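Local coordinates for Phospholipase/Carboxylesterase (Haliangium ochraceum, PDB 4Q82), which is probably a serine hydrolase that cleaves the ester bonds of carboxylic esters or phospholipids, at residues L82-H87 with R142-F147; N173-H178 with A206-W211; L189-G194 with D216-V221; A224-P229 with Q243-Y248. All blocks are in the same frame, centred on the assembly; numbering follows the deposited sequence.

Contact 1: L82-H87 with R142-F147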
loop_
_atom_site.group_PDB
_atom_site.type_symbol
_atom_site.label_atom_id
_atom_site.label_comp_id
_atom_site.label_asym_id
_atom_site.label_seq_id
_atom_site.Cartn_x
_atom_site.Cartn_y
_atom_site.Cartn_z
ATOM N N LEU A 82 3.445 -3.153 9.738
ATOM C CA LEU A 82 2.189 -2.541 9.349
ATOM C C LEU A 82 2.166 -2.331 7.844
ATOM O O LEU A 82 3.146 -1.857 7.254
ATOM C CB LEU A 82 1.981 -1.197 10.061
ATOM C CG LEU A 82 0.874 -0.283 9.529
ATOM C CD1 LEU A 82 -0.477 -0.924 9.786
ATOM C CD2 LEU A 82 0.956 1.066 10.241
HETATM N N MSE A 83 1.044 -2.691 7.229
HETATM C CA MSE A 83 0.813 -2.393 5.830
HETATM C C MSE A 83 -0.451 -1.570 5.700
HETATM O O MSE A 83 -1.517 -2.000 6.153
HETATM C CB MSE A 83 0.685 -3.685 5.007
HETATM C CG MSE A 83 0.405 -3.442 3.525
HETATM SE SE MSE A 83 -0.037 -5.109 2.577
HETATM C CE MSE A 83 1.627 -6.091 2.898
ATOM N N VAL A 84 -0.349 -0.401 5.070
ATOM C CA VAL A 84 -1.554 0.384 4.806
ATOM C C VAL A 84 -1.757 0.384 3.295
ATOM O O VAL A 84 -0.859 0.770 2.531
ATOM C CB VAL A 84 -1.453 1.811 5.353
ATOM C CG1 VAL A 84 -2.729 2.631 5.008
ATOM C CG2 VAL A 84 -1.249 1.779 6.891
ATOM N N PHE A 85 -2.926 -0.088 2.877
ATOM C CA PHE A 85 -3.240 -0.260 1.450
ATOM C C PHE A 85 -4.318 0.734 1.015
ATOM O O PHE A 85 -5.363 0.841 1.684
ATOM C CB PHE A 85 -3.728 -1.691 1.170
ATOM C CG PHE A 85 -4.521 -1.801 -0.122
ATOM C CD1 PHE A 85 -3.865 -1.773 -1.348
ATOM C CD2 PHE A 85 -5.913 -1.890 -0.103
ATOM C CE1 PHE A 85 -4.591 -1.859 -2.581
ATOM C CE2 PHE A 85 -6.644 -1.965 -1.289
ATOM C CZ PHE A 85 -5.984 -1.953 -2.542
ATOM N N TRP A 86 -4.080 1.435 -0.106
ATOM C CA TRP A 86 -5.037 2.402 -0.659
ATOM C C TRP A 86 -5.614 1.914 -1.989
ATOM O O TRP A 86 -4.880 1.659 -2.955
ATOM C CB TRP A 86 -4.365 3.780 -0.839
ATOM C CG TRP A 86 -3.934 4.349 0.455
ATOM C CD1 TRP A 86 -2.746 4.127 1.100
ATOM C CD2 TRP A 86 -4.695 5.214 1.301
ATOM N NE1 TRP A 86 -2.731 4.807 2.297
ATOM C CE2 TRP A 86 -3.917 5.470 2.448
ATOM C CE3 TRP A 86 -5.963 5.795 1.200
ATOM C CZ2 TRP A 86 -4.350 6.304 3.475
ATOM C CZ3 TRP A 86 -6.409 6.607 2.251
ATOM C CH2 TRP A 86 -5.591 6.863 3.359
ATOM N N HIS A 87 -6.944 1.817 -2.027
ATOM C CA HIS A 87 -7.695 1.299 -3.163
ATOM C C HIS A 87 -7.738 2.257 -4.373
ATOM O O HIS A 87 -7.299 3.420 -4.304
ATOM C CB HIS A 87 -9.121 0.991 -2.683
ATOM C CG HIS A 87 -9.866 2.222 -2.266
ATOM N ND1 HIS A 87 -10.405 3.102 -3.183
ATOM C CD2 HIS A 87 -10.139 2.737 -1.039
ATOM C CE1 HIS A 87 -10.989 4.104 -2.540
ATOM N NE2 HIS A 87 -10.845 3.906 -1.240
ATOM N N ARG A 142 -0.980 10.835 5.104
ATOM C CA ARG A 142 -0.175 11.137 6.297
ATOM C C ARG A 142 -0.989 10.959 7.580
ATOM O O ARG A 142 -0.535 10.314 8.542
ATOM C CB ARG A 142 0.375 12.575 6.253
ATOM C CG ARG A 142 1.133 12.941 7.539
ATOM C CD ARG A 142 1.143 14.419 7.837
ATOM N NE ARG A 142 -0.195 15.006 7.871
ATOM C CZ ARG A 142 -0.429 16.303 7.695
ATOM N NH1 ARG A 142 0.590 17.127 7.489
ATOM N NH2 ARG A 142 -1.672 16.780 7.734
ATOM N N ASP A 143 -2.179 11.564 7.606
ATOM C CA ASP A 143 -2.988 11.540 8.815
ATOM C C ASP A 143 -3.394 10.106 9.151
ATOM O O ASP A 143 -3.411 9.726 10.320
ATOM C CB ASP A 143 -4.241 12.417 8.683
ATOM C CG ASP A 143 -3.925 13.904 8.580
ATOM O OD1 ASP A 143 -2.780 14.326 8.865
ATOM O OD2 ASP A 143 -4.843 14.660 8.208
ATOM N N PHE A 144 -3.734 9.308 8.145
ATOM C CA PHE A 144 -4.156 7.942 8.435
ATOM C C PHE A 144 -2.978 7.093 8.908
ATOM O O PHE A 144 -3.135 6.224 9.771
ATOM C CB PHE A 144 -4.814 7.250 7.220
ATOM C CG PHE A 144 -5.435 5.919 7.579
ATOM C CD1 PHE A 144 -4.728 4.742 7.421
ATOM C CD2 PHE A 144 -6.692 5.866 8.172
ATOM C CE1 PHE A 144 -5.254 3.526 7.795
ATOM C CE2 PHE A 144 -7.240 4.639 8.550
ATOM C CZ PHE A 144 -6.517 3.470 8.361
ATOM N N LEU A 145 -1.801 7.305 8.327
ATOM C CA LEU A 145 -0.618 6.621 8.845
ATOM C C LEU A 145 -0.324 7.015 10.302
ATOM O O LEU A 145 0.096 6.173 11.101
ATOM C CB LEU A 145 0.603 6.905 7.970
ATOM C CG LEU A 145 0.710 6.174 6.630
ATOM C CD1 LEU A 145 1.872 6.746 5.790
ATOM C CD2 LEU A 145 0.883 4.690 6.850
ATOM N N ALA A 146 -0.542 8.287 10.655
ATOM C CA ALA A 146 -0.336 8.730 12.033
ATOM C C ALA A 146 -1.321 8.032 12.963
ATOM O O ALA A 146 -0.946 7.541 14.032
ATOM C CB ALA A 146 -0.483 10.241 12.147
ATOM N N PHE A 147 -2.585 7.995 12.551
ATOM C CA PHE A 147 -3.604 7.265 13.291
ATOM C C PHE A 147 -3.212 5.805 13.493
ATOM O O PHE A 147 -3.331 5.271 14.603
ATOM C CB PHE A 147 -4.953 7.325 12.577
ATOM C CG PHE A 147 -5.900 6.231 12.997
ATOM C CD1 PHE A 147 -6.701 6.386 14.118
ATOM C CD2 PHE A 147 -5.980 5.042 12.272
ATOM C CE1 PHE A 147 -7.568 5.387 14.506
ATOM C CE2 PHE A 147 -6.847 4.041 12.655
ATOM C CZ PHE A 147 -7.638 4.209 13.779
#

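Contact 2: N173-H178 with A206-W211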
loop_
_atom_site.group_PDB
_atom_site.type_symbol
_atom_site.label_atom_id
_atom_site.label_comp_id
_atom_site.label_asym_id
_atom_site.label_seq_id
_atom_site.Cartn_x
_atom_site.Cartn_y
_atom_site.Cartn_z
ATOM N N ASN A 173 2.120 10.997 -4.290
ATOM C CA ASN A 173 2.003 12.401 -3.891
ATOM C C ASN A 173 2.309 12.582 -2.409
ATOM O O ASN A 173 2.820 13.627 -1.981
ATOM C CB ASN A 173 0.615 12.921 -4.210
ATOM C CG ASN A 173 0.487 13.311 -5.660
ATOM O OD1 ASN A 173 1.482 13.712 -6.289
ATOM N ND2 ASN A 173 -0.722 13.214 -6.202
ATOM N N TYR A 174 1.982 11.553 -1.635
ATOM C CA TYR A 174 2.313 11.545 -0.210
ATOM C C TYR A 174 3.827 11.632 -0.023
ATOM O O TYR A 174 4.326 12.410 0.804
ATOM C CB TYR A 174 1.762 10.286 0.465
ATOM C CG TYR A 174 2.447 9.968 1.778
ATOM C CD1 TYR A 174 2.129 10.675 2.946
ATOM C CD2 TYR A 174 3.421 8.964 1.852
ATOM C CE1 TYR A 174 2.773 10.405 4.154
ATOM C CE2 TYR A 174 4.077 8.683 3.073
ATOM C CZ TYR A 174 3.740 9.401 4.209
ATOM O OH TYR A 174 4.376 9.124 5.409
ATOM N N LEU A 175 4.554 10.828 -0.802
ATOM C CA LEU A 175 6.009 10.855 -0.743
ATOM C C LEU A 175 6.552 12.199 -1.225
ATOM O O LEU A 175 7.518 12.720 -0.681
ATOM C CB LEU A 175 6.603 9.702 -1.563
ATOM C CG LEU A 175 6.421 8.309 -0.969
ATOM C CD1 LEU A 175 6.905 7.251 -1.966
ATOM C CD2 LEU A 175 7.169 8.194 0.357
ATOM N N ARG A 176 5.921 12.782 -2.232
ATOM C CA ARG A 176 6.387 14.079 -2.710
ATOM C C ARG A 176 6.270 15.145 -1.623
ATOM O O ARG A 176 7.169 15.991 -1.443
ATOM C CB ARG A 176 5.606 14.517 -3.946
ATOM C CG ARG A 176 6.099 15.854 -4.449
ATOM C CD ARG A 176 5.266 16.410 -5.583
ATOM N NE ARG A 176 5.850 17.677 -6.028
ATOM C CZ ARG A 176 5.276 18.503 -6.895
ATOM N NH1 ARG A 176 4.091 18.204 -7.408
ATOM N NH2 ARG A 176 5.887 19.627 -7.240
ATOM N N ALA A 177 5.167 15.105 -0.884
ATOM C CA ALA A 177 4.905 16.136 0.115
ATOM C C ALA A 177 5.686 15.904 1.392
ATOM O O ALA A 177 6.106 16.857 2.045
ATOM C CB ALA A 177 3.415 16.209 0.433
ATOM N N HIS A 178 5.862 14.635 1.752
ATOM C CA HIS A 178 6.311 14.277 3.097
ATOM C C HIS A 178 7.576 13.420 3.148
ATOM O O HIS A 178 7.840 12.781 4.170
ATOM C CB HIS A 178 5.173 13.562 3.834
ATOM C CG HIS A 178 3.960 14.417 4.007
ATOM N ND1 HIS A 178 3.991 15.604 4.709
ATOM C CD2 HIS A 178 2.689 14.275 3.563
ATOM C CE1 HIS A 178 2.791 16.157 4.690
ATOM N NE2 HIS A 178 1.983 15.372 3.999
ATOM N N ALA A 206 15.284 8.521 -3.660
ATOM C CA ALA A 206 15.849 7.167 -3.723
ATOM C C ALA A 206 16.249 6.631 -2.340
ATOM O O ALA A 206 16.684 5.479 -2.206
ATOM C CB ALA A 206 17.041 7.135 -4.669
ATOM N N GLN A 207 16.080 7.452 -1.311
ATOM C CA GLN A 207 16.315 6.989 0.048
ATOM C C GLN A 207 15.152 6.151 0.596
ATOM O O GLN A 207 15.285 5.479 1.616
ATOM C CB GLN A 207 16.598 8.179 0.961
ATOM C CG GLN A 207 17.941 8.854 0.660
ATOM C CD GLN A 207 19.119 7.903 0.795
ATOM O OE1 GLN A 207 19.892 7.707 -0.150
ATOM N NE2 GLN A 207 19.278 7.329 1.982
ATOM N N VAL A 208 14.018 6.181 -0.094
ATOM C CA VAL A 208 12.886 5.317 0.238
ATOM C C VAL A 208 12.842 4.122 -0.714
ATOM O O VAL A 208 12.827 4.310 -1.920
ATOM C CB VAL A 208 11.556 6.087 0.120
ATOM C CG1 VAL A 208 10.386 5.182 0.415
ATOM C CG2 VAL A 208 11.558 7.283 1.059
ATOM N N PRO A 209 12.822 2.890 -0.181
ATOM C CA PRO A 209 12.766 1.729 -1.074
ATOM C C PRO A 209 11.399 1.650 -1.734
ATOM O O PRO A 209 10.387 1.702 -1.023
ATOM C CB PRO A 209 12.998 0.524 -0.137
ATOM C CG PRO A 209 13.475 1.102 1.165
ATOM C CD PRO A 209 12.927 2.507 1.239
ATOM N N ILE A 210 11.369 1.574 -3.063
ATOM C CA ILE A 210 10.111 1.492 -3.791
ATOM C C ILE A 210 10.155 0.382 -4.849
ATOM O O ILE A 210 11.165 0.209 -5.548
ATOM C CB ILE A 210 9.759 2.842 -4.484
ATOM C CG1 ILE A 210 9.782 3.987 -3.465
ATOM C CG2 ILE A 210 8.377 2.708 -5.183
ATOM C CD1 ILE A 210 9.594 5.399 -4.090
ATOM N N TRP A 211 9.075 -0.389 -4.936
ATOM C CA TRP A 211 8.892 -1.322 -6.040
ATOM C C TRP A 211 7.667 -0.861 -6.815
ATOM O O TRP A 211 6.538 -0.894 -6.304
ATOM C CB TRP A 211 8.719 -2.752 -5.525
ATOM C CG TRP A 211 8.805 -3.830 -6.576
ATOM C CD1 TRP A 211 8.739 -3.679 -7.932
ATOM C CD2 TRP A 211 8.970 -5.228 -6.325
ATOM N NE1 TRP A 211 8.853 -4.926 -8.547
ATOM C CE2 TRP A 211 9.009 -5.883 -7.572
ATOM C CE3 TRP A 211 9.098 -5.992 -5.153
ATOM C CZ2 TRP A 211 9.169 -7.274 -7.686
ATOM C CZ3 TRP A 211 9.251 -7.374 -5.258
ATOM C CH2 TRP A 211 9.290 -8.002 -6.519
#

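Contact 3: L189-G194 with D216-V221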
loop_
_atom_site.group_PDB
_atom_site.type_symbol
_atom_site.label_atom_id
_atom_site.label_comp_id
_atom_site.label_asym_id
_atom_site.label_seq_id
_atom_site.Cartn_x
_atom_site.Cartn_y
_atom_site.Cartn_z
ATOM N N LEU A 189 3.977 0.302 -5.258
ATOM C CA LEU A 189 3.058 1.257 -5.881
ATOM C C LEU A 189 2.715 0.759 -7.266
ATOM O O LEU A 189 3.597 0.650 -8.128
ATOM C CB LEU A 189 3.692 2.649 -5.950
ATOM C CG LEU A 189 4.108 3.165 -4.570
ATOM C CD1 LEU A 189 4.756 4.564 -4.681
ATOM C CD2 LEU A 189 2.895 3.182 -3.646
ATOM N N ILE A 190 1.442 0.459 -7.489
ATOM C CA ILE A 190 1.040 -0.202 -8.731
ATOM C C ILE A 190 0.152 0.702 -9.584
ATOM O O ILE A 190 -0.892 1.165 -9.095
ATOM C CB ILE A 190 0.259 -1.496 -8.404
ATOM C CG1 ILE A 190 1.134 -2.445 -7.564
ATOM C CG2 ILE A 190 -0.229 -2.220 -9.698
ATOM C CD1 ILE A 190 0.270 -3.414 -6.727
ATOM N N ALA A 191 0.548 0.908 -10.844
ATOM C CA ALA A 191 -0.273 1.617 -11.858
ATOM C C ALA A 191 -0.572 3.057 -11.425
ATOM O O ALA A 191 -1.697 3.563 -11.632
ATOM C CB ALA A 191 -1.578 0.859 -12.136
ATOM N N GLY A 192 0.440 3.688 -10.832
ATOM C CA GLY A 192 0.334 5.067 -10.372
ATOM C C GLY A 192 1.189 5.989 -11.216
ATOM O O GLY A 192 1.631 5.638 -12.332
ATOM N N ASN A 193 1.391 7.206 -10.711
ATOM C CA ASN A 193 2.177 8.192 -11.413
ATOM C C ASN A 193 3.091 8.875 -10.409
ATOM O O ASN A 193 2.642 9.694 -9.625
ATOM C CB ASN A 193 1.289 9.234 -12.112
ATOM C CG ASN A 193 2.104 10.284 -12.874
ATOM O OD1 ASN A 193 3.335 10.234 -12.899
ATOM N ND2 ASN A 193 1.408 11.233 -13.531
ATOM N N GLY A 194 4.371 8.545 -10.464
ATOM C CA GLY A 194 5.368 9.146 -9.597
ATOM C C GLY A 194 6.241 10.171 -10.295
ATOM O O GLY A 194 7.256 10.595 -9.747
ATOM N N ASP A 216 2.310 -2.311 -19.537
ATOM C CA ASP A 216 2.757 -1.316 -20.526
ATOM C C ASP A 216 1.707 -0.983 -21.571
ATOM O O ASP A 216 1.966 -0.166 -22.471
ATOM C CB ASP A 216 4.069 -1.751 -21.203
ATOM C CG ASP A 216 3.910 -2.930 -22.170
ATOM O OD1 ASP A 216 2.792 -3.401 -22.456
ATOM O OD2 ASP A 216 4.962 -3.359 -22.677
ATOM N N ALA A 217 0.533 -1.593 -21.462
ATOM C CA ALA A 217 -0.579 -1.246 -22.356
ATOM C C ALA A 217 -1.701 -0.543 -21.614
ATOM O O ALA A 217 -2.838 -0.489 -22.088
ATOM C CB ALA A 217 -1.119 -2.476 -23.040
ATOM N N ASP A 218 -1.382 0.000 -20.455
ATOM C CA ASP A 218 -2.374 0.685 -19.619
ATOM C C ASP A 218 -2.951 1.911 -20.356
ATOM O O ASP A 218 -2.209 2.841 -20.652
ATOM C CB ASP A 218 -1.689 1.099 -18.313
ATOM C CG ASP A 218 -2.668 1.540 -17.249
ATOM O OD1 ASP A 218 -3.741 2.077 -17.575
ATOM O OD2 ASP A 218 -2.349 1.387 -16.066
ATOM N N PRO A 219 -4.264 1.909 -20.661
ATOM C CA PRO A 219 -4.882 3.022 -21.392
ATOM C C PRO A 219 -5.478 4.042 -20.437
ATOM O O PRO A 219 -6.165 4.985 -20.865
ATOM C CB PRO A 219 -5.997 2.332 -22.178
ATOM C CG PRO A 219 -6.531 1.333 -21.143
ATOM C CD PRO A 219 -5.265 0.874 -20.335
ATOM N N THR A 220 -5.253 3.849 -19.149
ATOM C CA THR A 220 -5.948 4.657 -18.157
ATOM C C THR A 220 -4.945 5.515 -17.362
ATOM O O THR A 220 -5.092 6.736 -17.278
ATOM C CB THR A 220 -6.783 3.742 -17.256
ATOM O OG1 THR A 220 -7.887 3.212 -18.022
ATOM C CG2 THR A 220 -7.318 4.497 -16.112
ATOM N N VAL A 221 -3.933 4.878 -16.780
ATOM C CA VAL A 221 -2.787 5.603 -16.226
ATOM C C VAL A 221 -1.564 5.267 -17.090
ATOM O O VAL A 221 -1.154 4.104 -17.159
ATOM C CB VAL A 221 -2.512 5.215 -14.763
ATOM C CG1 VAL A 221 -1.288 5.965 -14.236
ATOM C CG2 VAL A 221 -3.733 5.567 -13.885
#

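Contact 4: A224-P229 with Q243-Y248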
loop_
_atom_site.group_PDB
_atom_site.type_symbol
_atom_site.label_atom_id
_atom_site.label_comp_id
_atom_site.label_asym_id
_atom_site.label_seq_id
_atom_site.Cartn_x
_atom_site.Cartn_y
_atom_site.Cartn_z
ATOM N N ALA A 224 4.339 5.397 -18.345
ATOM C CA ALA A 224 5.484 6.269 -18.039
ATOM C C ALA A 224 5.410 6.754 -16.584
ATOM O O ALA A 224 6.436 7.074 -15.967
ATOM C CB ALA A 224 5.540 7.460 -19.005
ATOM N N GLY A 225 4.192 6.776 -16.030
ATOM C CA GLY A 225 3.987 7.218 -14.656
ATOM C C GLY A 225 4.793 6.409 -13.642
ATOM O O GLY A 225 5.179 6.925 -12.577
ATOM N N THR A 226 5.018 5.132 -13.940
ATOM C CA THR A 226 5.857 4.291 -13.086
ATOM C C THR A 226 7.253 4.124 -13.678
ATOM O O THR A 226 8.249 4.133 -12.966
ATOM C CB THR A 226 5.222 2.900 -12.873
ATOM O OG1 THR A 226 3.930 3.078 -12.270
ATOM C CG2 THR A 226 6.089 2.004 -11.937
ATOM N N ILE A 227 7.331 3.976 -14.993
ATOM C CA ILE A 227 8.608 3.623 -15.593
ATOM C C ILE A 227 9.637 4.759 -15.480
ATOM O O ILE A 227 10.809 4.509 -15.181
ATOM C CB ILE A 227 8.417 3.210 -17.077
ATOM C CG1 ILE A 227 7.634 1.879 -17.144
ATOM C CG2 ILE A 227 9.779 3.084 -17.793
ATOM C CD1 ILE A 227 7.130 1.548 -18.550
ATOM N N GLU A 228 9.211 5.999 -15.728
ATOM C CA GLU A 228 10.147 7.124 -15.675
ATOM C C GLU A 228 10.711 7.288 -14.262
ATOM O O GLU A 228 11.934 7.293 -14.103
ATOM C CB GLU A 228 9.509 8.442 -16.165
ATOM C CG GLU A 228 10.439 9.671 -16.024
ATOM C CD GLU A 228 9.802 10.997 -16.467
ATOM O OE1 GLU A 228 9.352 11.782 -15.599
ATOM O OE2 GLU A 228 9.780 11.279 -17.682
ATOM N N PRO A 229 9.840 7.408 -13.234
ATOM C CA PRO A 229 10.459 7.584 -11.918
ATOM C C PRO A 229 11.265 6.365 -11.464
ATOM O O PRO A 229 12.308 6.582 -10.862
ATOM C CB PRO A 229 9.268 7.849 -10.981
ATOM C CG PRO A 229 8.078 7.351 -11.704
ATOM C CD PRO A 229 8.371 7.553 -13.160
ATOM N N GLN A 243 15.609 -0.304 -5.213
ATOM C CA GLN A 243 14.599 0.225 -6.125
ATOM C C GLN A 243 14.279 -0.866 -7.152
ATOM O O GLN A 243 15.196 -1.472 -7.713
ATOM C CB GLN A 243 15.116 1.508 -6.814
ATOM C CG GLN A 243 15.566 2.610 -5.857
ATOM C CD GLN A 243 14.421 3.159 -5.024
ATOM O OE1 GLN A 243 13.248 2.977 -5.360
ATOM N NE2 GLN A 243 14.752 3.825 -3.929
ATOM N N GLN A 244 13.001 -1.152 -7.381
ATOM C CA GLN A 244 12.649 -2.192 -8.350
ATOM C C GLN A 244 11.529 -1.760 -9.263
ATOM O O GLN A 244 10.617 -1.021 -8.868
ATOM C CB GLN A 244 12.232 -3.488 -7.663
ATOM C CG GLN A 244 13.374 -4.311 -7.095
ATOM C CD GLN A 244 12.930 -5.753 -6.930
ATOM O OE1 GLN A 244 12.894 -6.517 -7.902
ATOM N NE2 GLN A 244 12.519 -6.113 -5.721
ATOM N N LEU A 245 11.596 -2.223 -10.502
ATOM C CA LEU A 245 10.557 -1.862 -11.480
ATOM C C LEU A 245 10.081 -3.135 -12.181
ATOM O O LEU A 245 10.910 -3.930 -12.671
ATOM C CB LEU A 245 11.115 -0.872 -12.514
ATOM C CG LEU A 245 10.258 -0.680 -13.768
ATOM C CD1 LEU A 245 8.922 0.020 -13.418
ATOM C CD2 LEU A 245 10.986 0.135 -14.864
ATOM N N THR A 246 8.772 -3.319 -12.265
ATOM C CA THR A 246 8.222 -4.480 -12.957
ATOM C C THR A 246 7.258 -3.978 -13.989
ATOM O O THR A 246 6.325 -3.266 -13.649
ATOM C CB THR A 246 7.507 -5.419 -11.989
ATOM O OG1 THR A 246 8.495 -6.022 -11.150
ATOM C CG2 THR A 246 6.752 -6.526 -12.750
ATOM N N VAL A 247 7.504 -4.319 -15.251
ATOM C CA VAL A 247 6.610 -3.901 -16.332
ATOM C C VAL A 247 5.998 -5.149 -16.947
ATOM O O VAL A 247 6.710 -6.034 -17.428
ATOM C CB VAL A 247 7.347 -3.101 -17.413
ATOM C CG1 VAL A 247 6.390 -2.752 -18.586
ATOM C CG2 VAL A 247 7.908 -1.792 -16.799
ATOM N N TYR A 248 4.677 -5.218 -16.914
ATOM C CA TYR A 248 3.990 -6.372 -17.447
ATOM C C TYR A 248 3.694 -6.098 -18.905
ATOM O O TYR A 248 2.891 -5.217 -19.224
ATOM C CB TYR A 248 2.715 -6.616 -16.659
ATOM C CG TYR A 248 2.886 -6.966 -15.189
ATOM C CD1 TYR A 248 3.545 -8.131 -14.798
ATOM C CD2 TYR A 248 2.296 -6.163 -14.193
ATOM C CE1 TYR A 248 3.632 -8.485 -13.449
ATOM C CE2 TYR A 248 2.384 -6.506 -12.824
ATOM C CZ TYR A 248 3.052 -7.669 -12.476
ATOM O OH TYR A 248 3.141 -8.035 -11.156
#

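Contact 1: L82-H87 with R142-F147
Just before Phe144 and Leu145, which press on Val84 and Trp86, Asp143 OD1 is gripped side-on by Arg142: NE and NH2 both donate to this one oxygen, NE at 2.9 Å. The two donors arrive on its syn side and from the same face of the carboxylate, and OD1 lies in the guanidinium plane. This pairing of neighbours sits on the outer side of the helix, while the contacts with the strand are made by apolar groups. Val84 faces the helix with both methyls and splits them between two residues. Its CG1 lies 3.8 Å from Phe144 CD1 and nearly as close to CE1, whereas its CG2 meets Leu145 CD2 at 3.6 Å. Helix 138-151 here covers a mainly parallel sheet with strand order 1-2-4-3-5-6-7-8, as in the alpha/beta-hydrolase fold, and strand 82-86 and helix segment 142-147 run at 149°, roughly antiparallel. With CG anti to the backbone N (chi1 -171°), Phe144 sends its ring toward Val84. Its CB, held by the helix backbone, meets Trp86 at the edge of the six-membered ring, 3.9 Å from CZ2. The two rings are steeply inclined, planes at 80° and centroids 5.9 Å apart. Phe67 packs edge-to-face with Phe144, and Tyr174 of helix 167-178 touches Leu145.

Contact 2: N173-H178 with A206-W211
Leu175 and Ile210 meet because each turns its branch away from its own carbonyl carbon, chi1 -71° for the leucine CG and -54° for the isoleucine CG1, and then runs on extended to CD1. In an alpha/beta-hydrolase fold this is the seam between helix 167-178, which follows the chemically modified serine, and the start of strand 210-215, two strands along the sheet from strand 158-163, the one that leads into that serine. The two methyl ends meet tip to tip: Leu175 CD1 stands 3.9 Å from Ile210 CD1, and this is the closest approach of the two segments. One leucine spreads a forked end over two residues, Ile210 in the strand and Val208 just ahead of it, whose side chains both point to the helix. The contact is small, 97 Å² in all, but lies in the interior, and no hydrogen bond crosses it. Neighbours extend the apolar cluster: Met230 and Leu233 of helix 224-235 touch Ile210, and Leu179 touches Val208. The backbone of 208-210 is fixed by the Gln243 amide, which serves Val208 O through NE2 and Ile210 N through OE1. On the looser side of the fork, Leu175 CD2 lies 4.4 Å from Val208 CG1.

Contact 3: L189-G194 with D216-V221
The carboxylate of Asp218, the flat group of this contact, turns OD2 to the Ala191 methyl, 4.0 Å from CB, and gives OD1 to its own loop. Thr220 N reaches Asp218 OD1 nearly in line with the C-O bond at 2.8 Å, an Asx turn, while Val221 N comes to Asp218 OD1 from above the carboxylate plane at 2.9 Å. In alpha/beta hydrolases the triad acid commonly lies in the loop after the strand equivalent to 210-215, and the bond of OD2 to His253 ND1 is consistent with an acid-histidine pair serving the modified serine. Two amides on OD1 fix the carboxylate's rotation and keep OD2 directed at the histidine. An alanine here in place of the aspartate is likely to leave both loop amides and His253 ND1 without their acceptor, setting the loop and the imidazole free to shift. Across from it, Ala191, just past the end of strand 186-190, has positive phi (61°), turning the chain so that its carbonyl faces Val221. With CG1 anti to the backbone N (chi1 178°), Val221 straddles this oxygen. Ala191 O is buried here and finds no polar partner in the model. Val221 CG1 and CG2 each lie 3.6 Å from Ala191 O, and CG1 also touches Gly192 O at 3.5 Å.

Contact 4: A224-P229 with Q243-Y248
Leu245 and Ile227 bury the most surface here, nearly equal amounts, and they show how one strand leucine can serve two successive helix residues. Leu245 swings CG anti to its backbone N (chi1 166°), which carries the fork up to the helix. Its CD1 enters beside the backbone, 3.8 Å from Thr226 CG2 and 4.2 Å from Ile227 CA, whereas CD2 is directed to Ile227 CG2, more loosely at 4.3 Å. Ile227 in turn bridges to the next residue on the same face of the strand: its CG1 packs on Val247 CG2 at 3.7 Å, with CD1 nearly as close to the same methyl, the two side chains crossing at about a right angle. Thr226 divides its branches by polarity. Its methyl goes to Leu245, while OG1 is hydrogen-bonded to His214 ND1 in the preceding strand. The contact is partly buried, as expected where strand 243-248 closes one edge of the sheet. Further along the helix, Met230 and Asn231 also touch Leu245. The helix segment and the strand approach to 9.0 Å between axes inclined at 144°, nearer antiparallel than parallel. Strand 210-215, helix 224-235 and strand 243-248 run in sequence with the two strands parallel neighbours, and these side chains pack the helix of a beta-alpha-beta crossover against its second strand.

In the fold
All four contacts attach to one mixed sheet, the core of an alpha/beta hydrolase. Contact 1 comes first along the chain and sits on the central strand 80-86; contacts 2 and 3 alternate their segments, and contact 4 closes last, on edge strand 243-248. Contacts 1 and 2, with centres about 14 Å apart, meet where helices 138-151 and 167-178 touch. Contacts 2 and 3, about 17 Å apart, are joined by neighbouring strands 186-190 and 210-215. Contacts 3 and 4, about 9 Å between centres, are linked by Gly194 N to Gly225 O. The helix layer thus runs from the centre to the sheet edge, while contact 3 lies at the strand ends, with the probable catalytic loop.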